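Local coordinates for protein carboxypeptidase D (Drosophila melanogaster, PDB 3MN8) that releases C-terminal arginine and lysine residues from peptides and proteins as a zinc-dependent metallocarboxypeptidase, this chain carrying its first, active carboxypeptidase domain, at residues Pro38-Gln43 and Asp103-Arg108; Gly154-Leu159 and Ser307-Pro312; Glu32-Gln37 and Gln319-Asn324; Gln45-Phe50 and Gly72-Ala77. One frame throughout, in Å; residues are numbered along the deposited sequence.

How the contacts relate
From the N terminus, the loop ahead of helix 43-56 opens contact 3 with residues 32-37 and contact 1 with 38-43, and the start of that helix opens contact 4. Contact 4 closes first, at strand 74-80, and so nests within contact 1, which closes at 103-108 beside the zinc. Contact 2 follows in series, joining the loop after helix 145-149 to the loop between strand 300-305 and helix 317-333. Contact 3 closes last, on helix 317-333, and encloses the other three; none cross. Contact 1 is the middle piece, touching each of the others: Y40 and D103 reach contact 2, V106 meets E320 of contact 3, and Q43 lies against N74 of contact 4.

Contact 1: Pro38-Gln43 and Asp103-Arg108; sequences PHYASQ and DETVGR. With ZN (zinc ion), chain F; GEM ((2-guanidinoethylmercapto)succinic acid), chain G.
The phenol oxygen of Y40 has two partners in reach: it donates to the carbonyl oxygen of P312, and T105 OG1, 3.4 Å from Y40 OH, can give it a weak hydrogen bond, though the same proton may go to K310 O instead. T105 approaches the ring obliquely, the two side chains crossing at about a right angle. Tyrosine suits a buried place like this, as its ring fills space beside Y311 while its end still reaches a carbonyl. From the first turn of helix 106-121, the R108 chain bends at chi3 (-86°) and turns a guanidinium edge toward the loop backbone, where NH1 comes 2.5 Å from A41 O; the same group makes a cation-pi contact with Y148. Just before T105, E104 stretches the other way, and its OE1 and OE2 both lie 2.0 Å from the zinc. The inhibitor GEM adds O13 at 2.1 Å from the metal and O12 at 2.6 Å. With H101 and H217 completing the protein ligands, this is the HXXE plus distant histidine zinc site of M14 carboxypeptidases.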
# COMPACT_ATOMS: atom_id res chain seq x y z
N PRO A 38 -2.42 -20.94 15.73
CA PRO A 38 -2.40 -19.49 15.91
C PRO A 38 -1.27 -19.02 16.82
O PRO A 38 -1.15 -19.50 17.95
CB PRO A 38 -3.76 -19.19 16.55
CG PRO A 38 -4.60 -20.41 16.27
CD PRO A 38 -3.64 -21.56 16.26
N HIS A 39 -0.46 -18.10 16.33
CA HIS A 39 0.67 -17.58 17.08
C HIS A 39 1.31 -16.41 16.32
O HIS A 39 1.14 -16.27 15.10
CB HIS A 39 1.70 -18.70 17.32
CG HIS A 39 2.52 -19.04 16.11
ND1 HIS A 39 1.98 -19.57 14.97
CD2 HIS A 39 3.86 -18.94 15.89
CE1 HIS A 39 2.95 -19.77 14.08
NE2 HIS A 39 4.09 -19.40 14.61
N TYR A 40 2.02 -15.56 17.04
CA TYR A 40 2.70 -14.44 16.38
C TYR A 40 4.08 -14.87 15.88
O TYR A 40 4.88 -15.40 16.64
CB TYR A 40 2.79 -13.22 17.31
CG TYR A 40 1.49 -12.44 17.41
CD1 TYR A 40 0.71 -12.47 18.56
CD2 TYR A 40 1.02 -11.69 16.33
CE1 TYR A 40 -0.48 -11.77 18.64
CE2 TYR A 40 -0.16 -10.99 16.41
CZ TYR A 40 -0.91 -11.03 17.56
OH TYR A 40 -2.09 -10.34 17.60
N ALA A 41 4.34 -14.64 14.60
CA ALA A 41 5.64 -15.02 14.03
C ALA A 41 6.74 -14.05 14.46
O ALA A 41 6.62 -12.83 14.32
CB ALA A 41 5.55 -15.10 12.51
N SER A 42 7.82 -14.60 15.02
CA SER A 42 8.95 -13.79 15.46
C SER A 42 9.78 -13.33 14.27
O SER A 42 9.54 -13.77 13.15
CB SER A 42 9.84 -14.58 16.43
OG SER A 42 10.55 -15.61 15.75
N GLN A 43 10.75 -12.47 14.51
CA GLN A 43 11.68 -12.09 13.46
C GLN A 43 12.29 -13.34 12.84
O GLN A 43 12.27 -13.48 11.62
CB GLN A 43 12.79 -11.20 14.02
CG GLN A 43 13.72 -10.65 12.96
CD GLN A 43 13.00 -9.78 11.93
OE1 GLN A 43 11.96 -9.16 12.22
NE2 GLN A 43 13.55 -9.71 10.72
N ASP A 103 3.77 -2.16 18.35
CA ASP A 103 2.72 -2.71 19.22
C ASP A 103 1.38 -2.89 18.51
O ASP A 103 0.42 -3.38 19.10
CB ASP A 103 2.57 -1.84 20.46
CG ASP A 103 2.55 -0.35 20.15
OD1 ASP A 103 2.76 0.44 21.09
OD2 ASP A 103 2.32 0.03 18.98
N GLU A 104 1.31 -2.48 17.24
CA GLU A 104 0.12 -2.69 16.42
C GLU A 104 0.40 -3.86 15.49
O GLU A 104 1.01 -3.70 14.43
CB GLU A 104 -0.21 -1.44 15.62
CG GLU A 104 -0.42 -0.19 16.47
CD GLU A 104 -0.49 1.05 15.62
OE1 GLU A 104 -0.60 0.90 14.39
OE2 GLU A 104 -0.42 2.17 16.17
N THR A 105 -0.09 -5.03 15.90
CA THR A 105 0.46 -6.31 15.45
C THR A 105 -0.40 -7.14 14.48
O THR A 105 0.13 -7.96 13.74
CB THR A 105 0.78 -7.18 16.69
OG1 THR A 105 -0.41 -7.36 17.47
CG2 THR A 105 1.82 -6.49 17.56
N VAL A 106 -1.72 -6.95 14.48
CA VAL A 106 -2.60 -7.80 13.66
C VAL A 106 -2.20 -7.76 12.16
O VAL A 106 -2.04 -8.81 11.52
CB VAL A 106 -4.10 -7.42 13.84
CG1 VAL A 106 -5.00 -8.31 12.98
CG2 VAL A 106 -4.49 -7.50 15.31
N GLY A 107 -2.02 -6.56 11.61
CA GLY A 107 -1.61 -6.41 10.23
C GLY A 107 -0.40 -7.27 9.92
O GLY A 107 -0.33 -7.93 8.87
N ARG A 108 0.55 -7.25 10.84
CA ARG A 108 1.73 -8.10 10.75
C ARG A 108 1.33 -9.51 10.36
O ARG A 108 1.74 -10.01 9.31
CB ARG A 108 2.50 -8.13 12.08
CG ARG A 108 3.41 -9.33 12.20
CD ARG A 108 4.10 -9.44 13.56
NE ARG A 108 5.33 -8.67 13.59
CZ ARG A 108 6.57 -9.14 13.62
NH1 ARG A 108 6.83 -10.45 13.64
NH2 ARG A 108 7.58 -8.28 13.64
ZN ZN F . -0.21 2.88 14.27
C8 GEM G . -2.23 7.21 13.44
S7 GEM G . -2.06 6.90 11.70
C6 GEM G . -3.76 6.84 11.21
C5 GEM G . -4.56 8.07 11.62
N3 GEM G . -4.09 9.19 10.82
C1 GEM G . -4.40 10.47 10.98
N4 GEM G . -3.89 11.39 10.16
N2 GEM G . -5.22 10.84 11.95
C9 GEM G . -0.86 7.54 13.97
O14 GEM G . 0.11 7.45 13.20
O15 GEM G . -0.75 7.91 15.16
C10 GEM G . -2.88 6.05 14.20
C11 GEM G . -2.07 4.76 14.32
O12 GEM G . -2.65 3.69 14.02
O13 GEM G . -0.89 4.80 14.73

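Contact 2: Gly154-Leu159 and Ser307-Pro312; sequences GNCESL and SCCKYP
K310 N, Y311 N and G154 N each give a backbone hydrogen bond across the two antiparallel segments. K310 N gives the straightest, to C156 O at 2.8 Å (159°), while Y311 N donates to N155 O at 3.0 Å and G154 N to Y311 O at 2.8 Å. Since G154 and N155 both face Y311, the ladder contains a G1 beta bulge, and the positive phi of G154 (112°) is one where a beta carbon would press on the preceding carbonyl. The covalent link lies next to the ladder: C156 SG and C309 SG are bonded at 2.0 Å, with a chi3 of -99°, near the perpendicular that disulfides prefer. Beside it in sequence, C308 is tied to C268. K310 and Y311 add side-chain packing, Y311 CB lying 3.3 Å from N155 O. The extended K310 chain runs past the oxygen end of the C156 carbonyl (CG 3.0 Å from C156 O) and ends with NZ 3.7 Å from S158 CB, while the S158 hydroxyl bonds to D103. Lysine suits a place where aliphatic carbons cover backbone and the charge is carried on toward the metal ligand E104, whose side chain comes within about 4 Å of that of K310 at the nearest atoms. Cut back to alanine, this position is likely to leave S158 CB uncovered and the zinc site without a nearby positive charge. The disulfide makes the pairing of two surface loops covalent, as suits a secretory-pathway enzyme.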
# COMPACT_ATOMS: atom_id res chain seq x y z
N GLY A 154 -0.86 -9.04 23.96
CA GLY A 154 -1.97 -8.92 24.89
C GLY A 154 -2.36 -7.48 25.14
O GLY A 154 -3.51 -7.18 25.45
N ASN A 155 -1.40 -6.57 24.98
CA ASN A 155 -1.65 -5.15 25.21
C ASN A 155 -2.54 -4.47 24.15
O ASN A 155 -2.06 -4.05 23.09
CB ASN A 155 -0.33 -4.40 25.35
CG ASN A 155 0.10 -4.25 26.79
OD1 ASN A 155 1.29 -4.21 27.11
ND2 ASN A 155 -0.89 -4.18 27.68
N CYS A 156 -3.83 -4.37 24.45
CA CYS A 156 -4.73 -3.63 23.58
C CYS A 156 -4.27 -2.18 23.50
O CYS A 156 -4.29 -1.56 22.44
CB CYS A 156 -6.18 -3.73 24.08
SG CYS A 156 -6.94 -5.34 23.79
N GLU A 157 -3.85 -1.65 24.65
CA GLU A 157 -3.27 -0.31 24.71
C GLU A 157 -1.74 -0.36 24.74
O GLU A 157 -1.15 -1.26 25.32
CB GLU A 157 -3.79 0.45 25.93
CG GLU A 157 -5.25 0.87 25.83
CD GLU A 157 -6.18 -0.02 26.66
OE1 GLU A 157 -6.32 0.24 27.87
OE2 GLU A 157 -6.76 -0.96 26.08
N SER A 158 -1.11 0.63 24.12
CA SER A 158 0.34 0.70 24.05
C SER A 158 0.94 0.82 25.45
O SER A 158 0.22 0.99 26.43
CB SER A 158 0.78 1.88 23.17
OG SER A 158 2.19 1.90 23.00
N LEU A 159 2.26 0.72 25.54
CA LEU A 159 2.97 0.66 26.83
C LEU A 159 3.41 2.03 27.31
O LEU A 159 3.29 3.01 26.58
CB LEU A 159 4.21 -0.23 26.70
CG LEU A 159 4.12 -1.76 26.60
CD1 LEU A 159 5.49 -2.33 26.22
CD2 LEU A 159 3.60 -2.40 27.89
N SER A 307 -7.73 -3.42 14.32
CA SER A 307 -8.35 -3.83 15.57
C SER A 307 -8.42 -2.68 16.56
O SER A 307 -7.65 -1.72 16.47
CB SER A 307 -7.59 -4.99 16.19
OG SER A 307 -6.19 -4.71 16.22
N CYS A 308 -9.36 -2.79 17.50
CA CYS A 308 -9.43 -1.89 18.63
C CYS A 308 -8.28 -2.19 19.57
O CYS A 308 -7.64 -1.27 20.10
CB CYS A 308 -10.76 -2.07 19.37
SG CYS A 308 -12.16 -1.35 18.51
N CYS A 309 -8.02 -3.47 19.77
CA CYS A 309 -6.85 -3.89 20.55
C CYS A 309 -5.57 -3.92 19.70
O CYS A 309 -5.46 -4.68 18.73
CB CYS A 309 -7.10 -5.25 21.18
SG CYS A 309 -5.73 -5.78 22.21
N LYS A 310 -4.61 -3.08 20.07
CA LYS A 310 -3.38 -2.96 19.30
C LYS A 310 -2.66 -4.30 19.15
O LYS A 310 -2.27 -4.69 18.05
CB LYS A 310 -2.45 -1.93 19.95
CG LYS A 310 -3.00 -0.52 19.93
CD LYS A 310 -2.01 0.50 20.51
CE LYS A 310 -2.27 1.91 19.93
NZ LYS A 310 -1.26 2.95 20.33
N TYR A 311 -2.50 -5.01 20.27
CA TYR A 311 -1.79 -6.29 20.29
C TYR A 311 -2.66 -7.39 20.91
O TYR A 311 -2.50 -7.70 22.08
CB TYR A 311 -0.51 -6.17 21.13
CG TYR A 311 0.58 -7.18 20.79
CD1 TYR A 311 1.92 -6.85 20.95
CD2 TYR A 311 0.27 -8.44 20.30
CE1 TYR A 311 2.93 -7.75 20.65
CE2 TYR A 311 1.28 -9.35 19.98
CZ TYR A 311 2.61 -8.99 20.16
OH TYR A 311 3.62 -9.88 19.86
N PRO A 312 -3.58 -7.97 20.11
CA PRO A 312 -4.47 -9.01 20.66
C PRO A 312 -3.74 -10.34 20.79
O PRO A 312 -2.55 -10.42 20.45
CB PRO A 312 -5.60 -9.10 19.63
CG PRO A 312 -5.32 -7.99 18.60
CD PRO A 312 -3.87 -7.67 18.70

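Contact 3: Glu32-Gln37 and Gln319-Asn324; sequences ESFLQQ and QEWQRN
The indole of W321 is met on one face and at one edge: F34 CE1 stands 4.0 Å above the ring, over its centre, while E32 OE1 lies at the rim, in the ring plane. F34 and W321 make a T-shaped pair, planes at 90° and 5.3 Å from the F34 centroid to that of the six-membered ring of W321, that fastens the N-terminal lead-in, a short 3-10 turn, to helix 317-333 of the carboxypeptidase domain. With CG between the backbone N and the carbonyl carbon (chi1 51°), the F34 ring is carried toward the helix. E32 C lies 4.0 Å above one face of it, toward the rim, and both aromatics also touch Y117 of helix 106-121. Tryptophan suits the site by offering a broad apolar face together with a single N-H: NE1 donates to E32 OE1 at 2.7 Å and nearly straight (162°). That carboxylate oxygen also forms a salt bridge with K325, so an indole and an ammonium both hold it. A leucine in place of W321 would probably leave E32 without its N-H partner and the F34 edge without a flat surface to meet. L35 adds a methyl beside the pyrrole part of the indole, its CD2 4.0 Å from W321 CD1.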
# COMPACT_ATOMS: atom_id res chain seq x y z
N GLU A 32 -5.94 -23.23 3.48
CA GLU A 32 -5.69 -22.24 4.53
C GLU A 32 -5.13 -22.90 5.79
O GLU A 32 -5.54 -22.58 6.92
CB GLU A 32 -6.99 -21.52 4.89
CG GLU A 32 -7.61 -20.71 3.77
CD GLU A 32 -8.93 -20.08 4.20
OE1 GLU A 32 -8.92 -18.89 4.60
OE2 GLU A 32 -9.98 -20.77 4.15
N SER A 33 -4.19 -23.83 5.61
CA SER A 33 -3.64 -24.59 6.73
C SER A 33 -2.93 -23.68 7.74
O SER A 33 -2.88 -23.98 8.94
CB SER A 33 -2.67 -25.66 6.22
OG SER A 33 -1.52 -25.08 5.65
N PHE A 34 -2.41 -22.56 7.24
CA PHE A 34 -1.66 -21.62 8.07
C PHE A 34 -2.42 -21.18 9.32
O PHE A 34 -1.88 -20.43 10.14
CB PHE A 34 -1.18 -20.41 7.25
CG PHE A 34 -2.25 -19.71 6.43
CD1 PHE A 34 -3.08 -18.75 6.99
CD2 PHE A 34 -2.40 -19.99 5.07
CE1 PHE A 34 -4.05 -18.11 6.23
CE2 PHE A 34 -3.37 -19.34 4.30
CZ PHE A 34 -4.19 -18.41 4.88
N LEU A 35 -3.65 -21.66 9.49
CA LEU A 35 -4.47 -21.31 10.64
C LEU A 35 -4.42 -22.35 11.76
O LEU A 35 -4.92 -22.11 12.86
CB LEU A 35 -5.92 -21.12 10.21
CG LEU A 35 -6.15 -20.33 8.92
CD1 LEU A 35 -7.59 -20.51 8.44
CD2 LEU A 35 -5.79 -18.85 9.11
N GLN A 36 -3.83 -23.51 11.49
CA GLN A 36 -3.93 -24.66 12.40
C GLN A 36 -3.08 -24.51 13.67
O GLN A 36 -2.89 -25.47 14.41
CB GLN A 36 -3.53 -25.93 11.65
CG GLN A 36 -3.84 -27.23 12.37
CD GLN A 36 -5.25 -27.72 12.09
OE1 GLN A 36 -5.59 -28.88 12.37
NE2 GLN A 36 -6.07 -26.85 11.51
N GLN A 37 -2.59 -23.31 13.91
CA GLN A 37 -1.58 -23.09 14.94
C GLN A 37 -1.39 -21.59 15.18
O GLN A 37 -0.33 -21.02 14.87
CB GLN A 37 -0.26 -23.72 14.48
CG GLN A 37 0.13 -23.42 13.02
CD GLN A 37 1.18 -22.31 12.89
OE1 GLN A 37 0.84 -21.13 12.85
NE2 GLN A 37 2.45 -22.69 12.80
N GLN A 319 -9.86 -15.35 13.27
CA GLN A 319 -11.01 -14.45 13.00
C GLN A 319 -10.65 -13.20 12.17
O GLN A 319 -11.34 -12.84 11.20
CB GLN A 319 -11.65 -13.98 14.32
CG GLN A 319 -12.83 -14.82 14.80
CD GLN A 319 -12.50 -15.60 16.06
OE1 GLN A 319 -13.37 -15.80 16.92
NE2 GLN A 319 -11.25 -16.03 16.19
N GLU A 320 -9.57 -12.53 12.58
CA GLU A 320 -9.09 -11.36 11.87
C GLU A 320 -8.81 -11.73 10.42
O GLU A 320 -9.08 -10.94 9.51
CB GLU A 320 -7.82 -10.79 12.53
CG GLU A 320 -8.00 -10.38 14.00
CD GLU A 320 -8.97 -9.21 14.20
OE1 GLU A 320 -9.59 -8.75 13.21
OE2 GLU A 320 -9.12 -8.74 15.35
N TRP A 321 -8.29 -12.93 10.21
CA TRP A 321 -8.03 -13.37 8.84
C TRP A 321 -9.31 -13.42 8.00
O TRP A 321 -9.35 -12.89 6.89
CB TRP A 321 -7.30 -14.71 8.78
CG TRP A 321 -7.34 -15.30 7.40
CD1 TRP A 321 -8.10 -16.35 6.98
CD2 TRP A 321 -6.63 -14.83 6.24
NE1 TRP A 321 -7.89 -16.58 5.65
CE2 TRP A 321 -6.99 -15.66 5.16
CE3 TRP A 321 -5.71 -13.79 6.01
CZ2 TRP A 321 -6.48 -15.49 3.87
CZ3 TRP A 321 -5.20 -13.63 4.73
CH2 TRP A 321 -5.58 -14.47 3.68
N GLN A 322 -10.35 -14.06 8.53
CA GLN A 322 -11.59 -14.24 7.78
C GLN A 322 -12.29 -12.92 7.45
O GLN A 322 -12.93 -12.80 6.40
CB GLN A 322 -12.55 -15.17 8.51
CG GLN A 322 -12.99 -16.34 7.66
CD GLN A 322 -11.86 -17.31 7.38
OE1 GLN A 322 -11.69 -17.79 6.26
NE2 GLN A 322 -11.07 -17.60 8.41
N ARG A 323 -12.15 -11.93 8.33
CA ARG A 323 -12.74 -10.61 8.10
C ARG A 323 -12.00 -9.81 7.03
O ARG A 323 -12.61 -9.25 6.11
CB ARG A 323 -12.76 -9.81 9.40
CG ARG A 323 -13.37 -10.58 10.54
CD ARG A 323 -13.20 -9.85 11.86
NE ARG A 323 -14.10 -10.35 12.89
CZ ARG A 323 -14.01 -10.01 14.17
NH1 ARG A 323 -13.05 -9.18 14.55
NH2 ARG A 323 -14.87 -10.50 15.05
N ASN A 324 -10.68 -9.75 7.15
CA ASN A 324 -9.88 -8.90 6.29
C ASN A 324 -9.59 -9.55 4.95
O ASN A 324 -9.20 -8.88 3.99
CB ASN A 324 -8.59 -8.52 6.99
CG ASN A 324 -8.82 -7.67 8.23
OD1 ASN A 324 -8.72 -6.45 8.17
ND2 ASN A 324 -9.15 -8.32 9.35

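Contact 4: Gln45-Phe50 and Gly72-Ala77; sequences QLEDLF and GRNLLA
Helix 43-56 packs here on strand 74-80, near one border of the eight-stranded mixed sheet of the M14 alpha/beta fold. The helix and strand segments run broadly the same way, their axes 36° apart and 10.1 Å distant at closest. Strand alternation sorts the residues: N74 and L76 point to the helix, whereas L75 and A77 point away, to helix 196-205 on the other side, so the sheet is sandwiched between helices. Leucine is apt at L76, where its CD1 meets the E47 methylene CG at 3.4 Å, using the aliphatic stem of a residue whose charged end goes on to N74 and Q43. F50 supplies the buried side of the contact. L76 O sits 4.3 Å from F50 CE2, near the plane of the ring, while L46 of the same helix lays its CD1 3.7 Å above the centre of one F50 face. V63 of the neighbouring strand 61-68 and P141 also touch F50. The extended E47 chain carries its carboxylate across to N74, but its firmer hydrogen bond is to Q43 NE2, one helical turn back. Toward the strand the bond is weak and bent: N74 ND2 stands 3.5 Å from E47 OE2 (138°), with amide and carboxylate planes 44° apart.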
# COMPACT_ATOMS: atom_id res chain seq x y z
N GLN A 45 11.17 -16.41 12.88
CA GLN A 45 10.11 -17.18 12.24
C GLN A 45 9.70 -16.59 10.90
O GLN A 45 9.30 -17.31 9.99
CB GLN A 45 8.90 -17.32 13.15
CG GLN A 45 9.19 -18.23 14.35
CD GLN A 45 7.95 -18.82 14.95
OE1 GLN A 45 7.09 -18.09 15.46
NE2 GLN A 45 7.83 -20.14 14.91
N LEU A 46 9.80 -15.27 10.80
CA LEU A 46 9.45 -14.55 9.57
C LEU A 46 10.48 -14.73 8.44
O LEU A 46 10.13 -15.06 7.32
CB LEU A 46 9.24 -13.06 9.87
CG LEU A 46 9.12 -12.13 8.67
CD1 LEU A 46 7.98 -12.60 7.77
CD2 LEU A 46 8.90 -10.69 9.12
N GLU A 47 11.75 -14.52 8.76
CA GLU A 47 12.83 -14.71 7.81
C GLU A 47 12.80 -16.15 7.32
O GLU A 47 12.91 -16.41 6.11
CB GLU A 47 14.18 -14.38 8.45
CG GLU A 47 14.36 -12.90 8.81
CD GLU A 47 15.62 -12.64 9.61
OE1 GLU A 47 16.14 -13.60 10.22
OE2 GLU A 47 16.08 -11.48 9.65
N ASP A 48 12.63 -17.08 8.26
CA ASP A 48 12.57 -18.50 7.94
C ASP A 48 11.43 -18.82 6.96
O ASP A 48 11.62 -19.57 6.00
CB ASP A 48 12.44 -19.35 9.21
CG ASP A 48 13.72 -19.35 10.05
OD1 ASP A 48 14.80 -19.04 9.51
OD2 ASP A 48 13.63 -19.68 11.26
N LEU A 49 10.26 -18.22 7.19
CA LEU A 49 9.11 -18.53 6.34
C LEU A 49 9.24 -17.95 4.93
O LEU A 49 8.80 -18.57 3.95
CB LEU A 49 7.80 -18.08 6.98
CG LEU A 49 6.57 -18.61 6.24
CD1 LEU A 49 5.47 -18.97 7.23
CD2 LEU A 49 6.09 -17.62 5.21
N PHE A 50 9.85 -16.77 4.85
CA PHE A 50 10.08 -16.09 3.58
C PHE A 50 11.10 -16.80 2.72
O PHE A 50 11.00 -16.78 1.50
CB PHE A 50 10.52 -14.65 3.81
CG PHE A 50 9.38 -13.69 3.92
CD1 PHE A 50 8.08 -14.15 4.05
CD2 PHE A 50 9.60 -12.32 3.90
CE1 PHE A 50 7.02 -13.26 4.14
CE2 PHE A 50 8.56 -11.43 3.99
CZ PHE A 50 7.27 -11.89 4.12
N GLY A 72 19.89 -4.26 14.23
CA GLY A 72 20.42 -5.26 13.31
C GLY A 72 19.40 -6.14 12.61
O GLY A 72 19.75 -6.96 11.76
N ARG A 73 18.13 -5.99 12.97
CA ARG A 73 17.10 -6.83 12.39
C ARG A 73 16.82 -6.49 10.93
O ARG A 73 16.74 -5.32 10.55
CB ARG A 73 15.83 -6.73 13.22
CG ARG A 73 16.09 -7.00 14.69
CD ARG A 73 14.80 -7.02 15.47
NE ARG A 73 15.04 -6.70 16.87
CZ ARG A 73 15.20 -7.60 17.82
NH1 ARG A 73 15.43 -7.23 19.07
NH2 ARG A 73 15.12 -8.89 17.53
N ASN A 74 16.67 -7.52 10.11
CA ASN A 74 16.45 -7.33 8.69
C ASN A 74 15.04 -6.86 8.37
O ASN A 74 14.07 -7.43 8.85
CB ASN A 74 16.73 -8.63 7.93
CG ASN A 74 18.22 -8.86 7.71
OD1 ASN A 74 19.00 -7.91 7.54
ND2 ASN A 74 18.62 -10.12 7.72
N LEU A 75 14.95 -5.80 7.57
CA LEU A 75 13.69 -5.35 7.02
C LEU A 75 13.52 -6.00 5.66
O LEU A 75 14.27 -5.71 4.73
CB LEU A 75 13.67 -3.82 6.89
CG LEU A 75 13.44 -2.95 8.15
CD1 LEU A 75 13.83 -3.68 9.42
CD2 LEU A 75 14.20 -1.65 8.05
N LEU A 76 12.52 -6.88 5.55
CA LEU A 76 12.37 -7.75 4.38
C LEU A 76 11.02 -7.60 3.69
O LEU A 76 10.00 -7.37 4.35
CB LEU A 76 12.52 -9.22 4.80
CG LEU A 76 13.84 -9.70 5.40
CD1 LEU A 76 13.67 -11.08 6.03
CD2 LEU A 76 14.94 -9.72 4.34
N ALA A 77 11.01 -7.76 2.37
CA ALA A 77 9.77 -7.72 1.60
C ALA A 77 9.69 -8.91 0.66
O ALA A 77 10.59 -9.13 -0.14
CB ALA A 77 9.66 -6.45 0.79